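Local structure of separin (Saccharomyces cerevisiae, 5U1T) at residues W1371-F1376 with N1581-V1586. The protein acts as a caspase-like cysteine protease that cleaves the MCD1/SCC1 subunit of cohesin at the onset of anaphase and is kept inactive by securin during most of the cell cycle. Numbering follows the deposited sequence.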
ATOM      1  N   TRP A1371       4.635  45.138 -22.292  1.00 51.83           N
ATOM      2  CA  TRP A1371       3.713  45.683 -23.279  1.00 54.48           C
ATOM      3  C   TRP A1371       3.644  47.202 -23.208  1.00 57.95           C
ATOM      4  O   TRP A1371       3.636  47.889 -24.234  1.00 55.16           O
ATOM      5  CB  TRP A1371       2.310  45.096 -23.099  1.00 51.89           C
ATOM      6  CG  TRP A1371       2.256  43.627 -23.305  1.00 55.25           C
ATOM      7  CD1 TRP A1371       2.061  42.676 -22.348  1.00 53.54           C
ATOM      8  CD2 TRP A1371       2.422  42.923 -24.541  1.00 58.02           C
ATOM      9  NE1 TRP A1371       2.088  41.439 -22.909  1.00 59.94           N
ATOM     10  CE2 TRP A1371       2.309  41.555 -24.253  1.00 55.60           C
ATOM     11  CE3 TRP A1371       2.641  43.318 -25.869  1.00 60.03           C
ATOM     12  CZ2 TRP A1371       2.410  40.571 -25.241  1.00 57.27           C
ATOM     13  CZ3 TRP A1371       2.744  42.332 -26.853  1.00 49.66           C
ATOM     14  CH2 TRP A1371       2.632  40.983 -26.529  1.00 54.91           C
ATOM     15  N   GLU A1372       3.622  47.711 -21.983  1.00 54.86           N
ATOM     16  CA  GLU A1372       3.403  49.122 -21.733  1.00 54.62           C
ATOM     17  C   GLU A1372       4.500  49.989 -22.343  1.00 56.25           C
ATOM     18  O   GLU A1372       4.364  51.196 -22.406  1.00 59.02           O
ATOM     19  CB  GLU A1372       3.289  49.383 -20.226  1.00 54.45           C
ATOM     20  CG  GLU A1372       2.118  48.650 -19.551  1.00 57.59           C
ATOM     21  CD  GLU A1372       2.475  47.235 -19.044  1.00 58.28           C
ATOM     22  OE1 GLU A1372       3.511  46.678 -19.468  1.00 53.93           O
ATOM     23  OE2 GLU A1372       1.719  46.689 -18.210  1.00 57.95           O
ATOM     24  N   CYS A1373       5.572  49.384 -22.832  1.00 53.44           N
ATOM     25  CA  CYS A1373       6.636  50.185 -23.407  1.00 56.06           C
ATOM     26  C   CYS A1373       6.642  50.202 -24.940  1.00 59.68           C
ATOM     27  O   CYS A1373       7.455  50.896 -25.556  1.00 65.64           O
ATOM     28  CB  CYS A1373       7.966  49.712 -22.843  1.00 52.77           C
ATOM     29  SG  CYS A1373       8.052  50.135 -21.040  1.00 70.27           S
ATOM     30  N   LEU A1374       5.716  49.471 -25.557  1.00 56.01           N
ATOM     31  CA  LEU A1374       5.463  49.632 -26.991  1.00 60.12           C
ATOM     32  C   LEU A1374       5.071  51.093 -27.289  1.00 61.85           C
ATOM     33  O   LEU A1374       4.394  51.740 -26.479  1.00 59.61           O
ATOM     34  CB  LEU A1374       4.377  48.661 -27.461  1.00 55.79           C
ATOM     35  CG  LEU A1374       4.797  47.194 -27.339  1.00 56.51           C
ATOM     36  CD1 LEU A1374       3.767  46.245 -27.941  1.00 49.66           C
ATOM     37  CD2 LEU A1374       6.157  46.987 -27.966  1.00 53.58           C
ATOM     38  N   SER A1375       5.506  51.614 -28.434  1.00 56.90           N
ATOM     39  CA  SER A1375       5.359  53.050 -28.708  1.00 64.86           C
ATOM     40  C   SER A1375       3.900  53.534 -28.680  1.00 58.71           C
ATOM     41  O   SER A1375       3.634  54.679 -28.298  1.00 57.88           O
ATOM     42  CB  SER A1375       5.990  53.406 -30.051  1.00 58.41           C
ATOM     43  OG  SER A1375       5.287  52.785 -31.110  1.00 64.89           O
ATOM     44  N   PHE A1376       2.965  52.659 -29.048  1.00 53.65           N
ATOM     45  CA  PHE A1376       1.555  53.007 -28.981  1.00 51.11           C
ATOM     46  C   PHE A1376       0.925  52.745 -27.611  1.00 53.75           C
ATOM     47  O   PHE A1376      -0.260  52.969 -27.429  1.00 52.34           O
ATOM     48  CB  PHE A1376       0.773  52.268 -30.071  1.00 58.94           C
ATOM     49  CG  PHE A1376       0.866  50.755 -30.008  1.00 56.77           C
ATOM     50  CD1 PHE A1376      -0.045  50.019 -29.263  1.00 57.81           C
ATOM     51  CD2 PHE A1376       1.829  50.070 -30.742  1.00 59.00           C
ATOM     52  CE1 PHE A1376       0.028  48.607 -29.218  1.00 58.77           C
ATOM     53  CE2 PHE A1376       1.910  48.665 -30.701  1.00 59.14           C
ATOM     54  CZ  PHE A1376       1.007  47.938 -29.946  1.00 55.67           C
ATOM     55  N   ASN A1581      16.231  48.729 -17.305  1.00 63.52           N
ATOM     56  CA  ASN A1581      15.700  49.258 -16.054  1.00 64.13           C
ATOM     57  C   ASN A1581      14.330  49.925 -16.207  1.00 67.20           C
ATOM     58  O   ASN A1581      13.391  49.583 -15.474  1.00 64.94           O
ATOM     59  CB  ASN A1581      16.701  50.236 -15.440  1.00 69.53           C
ATOM     60  CG  ASN A1581      17.804  49.527 -14.672  1.00 68.58           C
ATOM     61  OD1 ASN A1581      17.539  48.619 -13.891  1.00 67.33           O
ATOM     62  ND2 ASN A1581      19.045  49.937 -14.901  1.00 66.37           N
ATOM     63  N   GLY A1582      14.214  50.850 -17.166  1.00 66.57           N
ATOM     64  CA  GLY A1582      12.987  51.608 -17.398  1.00 63.31           C
ATOM     65  C   GLY A1582      11.737  50.834 -17.831  1.00 64.65           C
ATOM     66  O   GLY A1582      10.613  51.290 -17.599  1.00 56.64           O
ATOM     67  N   ALA A1583      11.919  49.671 -18.461  1.00 62.35           N
ATOM     68  CA  ALA A1583      10.789  48.858 -18.910  1.00 58.91           C
ATOM     69  C   ALA A1583      10.371  47.855 -17.847  1.00 61.90           C
ATOM     70  O   ALA A1583       9.382  47.137 -18.006  1.00 59.64           O
ATOM     71  CB  ALA A1583      11.131  48.130 -20.208  1.00 59.42           C
ATOM     72  N   ALA A1584      11.140  47.812 -16.764  1.00 62.32           N
ATOM     73  CA  ALA A1584      10.940  46.831 -15.711  1.00 60.88           C
ATOM     74  C   ALA A1584       9.698  47.089 -14.842  1.00 57.75           C
ATOM     75  O   ALA A1584       8.983  46.145 -14.506  1.00 52.27           O
ATOM     76  CB  ALA A1584      12.181  46.757 -14.848  1.00 62.59           C
ATOM     77  N   PRO A1585       9.437  48.360 -14.464  1.00 60.92           N
ATOM     78  CA  PRO A1585       8.258  48.534 -13.599  1.00 58.94           C
ATOM     79  C   PRO A1585       6.924  48.293 -14.290  1.00 55.69           C
ATOM     80  O   PRO A1585       6.804  48.599 -15.465  1.00 61.30           O
ATOM     81  CB  PRO A1585       8.369  49.990 -13.131  1.00 54.63           C
ATOM     82  CG  PRO A1585       9.426  50.600 -13.937  1.00 60.83           C
ATOM     83  CD  PRO A1585      10.321  49.538 -14.419  1.00 57.97           C
ATOM     84  N   VAL A1586       5.958  47.742 -13.544  1.00 57.80           N
ATOM     85  CA  VAL A1586       4.616  47.399 -14.030  1.00 48.79           C
ATOM     86  C   VAL A1586       3.602  47.516 -12.879  1.00 50.33           C
ATOM     87  O   VAL A1586       3.979  47.381 -11.725  1.00 60.96           O
ATOM     88  CB  VAL A1586       4.596  45.964 -14.640  1.00 60.49           C
ATOM     89  CG1 VAL A1586       5.106  44.920 -13.630  1.00 52.71           C
ATOM     90  CG2 VAL A1586       3.219  45.608 -15.176  1.00 50.06           C
TER
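C1373 lays its sulfur against the backbone and methyl of A1583, with SG 3.7 Å from A1583 CA and 3.8 Å from A1583 CB. The thiol extends from the end of a short 3-10 segment, 1371-1373, and its chi1 of -68° sets SG opposite the carbonyl carbon, on the side of the chain facing 1581-1586. A1583 occupies the third position of a type I turn from N1581 to A1584, closed by A1584 N to N1581 O at 3.1 Å. The turn therefore offers the sulfur a compact surface of main chain and methyl, while G1582 O is taken up by R1572, which also touches C1373. The second touch comes from E1372. Its chain folds over at chi2 (89°), and OE2 comes within 3.6 Å of V1586 CG2, a van der Waals approach of a carboxylate oxygen to a methyl. That oxygen has its polar partner in R1384, whose salt bridge probably keeps the charge balanced in this buried setting; V1586 leans on the same arginine. No hydrogen bond links the two segments, and only 138 Å² is buried between them, so the contact is a small one, made by van der Waals touches alone. It joins the loop between strands 1353-1362 and 1382-1385 to the turn 1581-1584 and the first residues of strand 1585-1589, an edge strand, within this chain, of the protease's six-stranded mixed sheet. Next to C1373, L1374 packs on helix 1209-1237, while the backbone of V1586 is hydrogen-bonded to G1527 of the antiparallel neighbour 1524-1528.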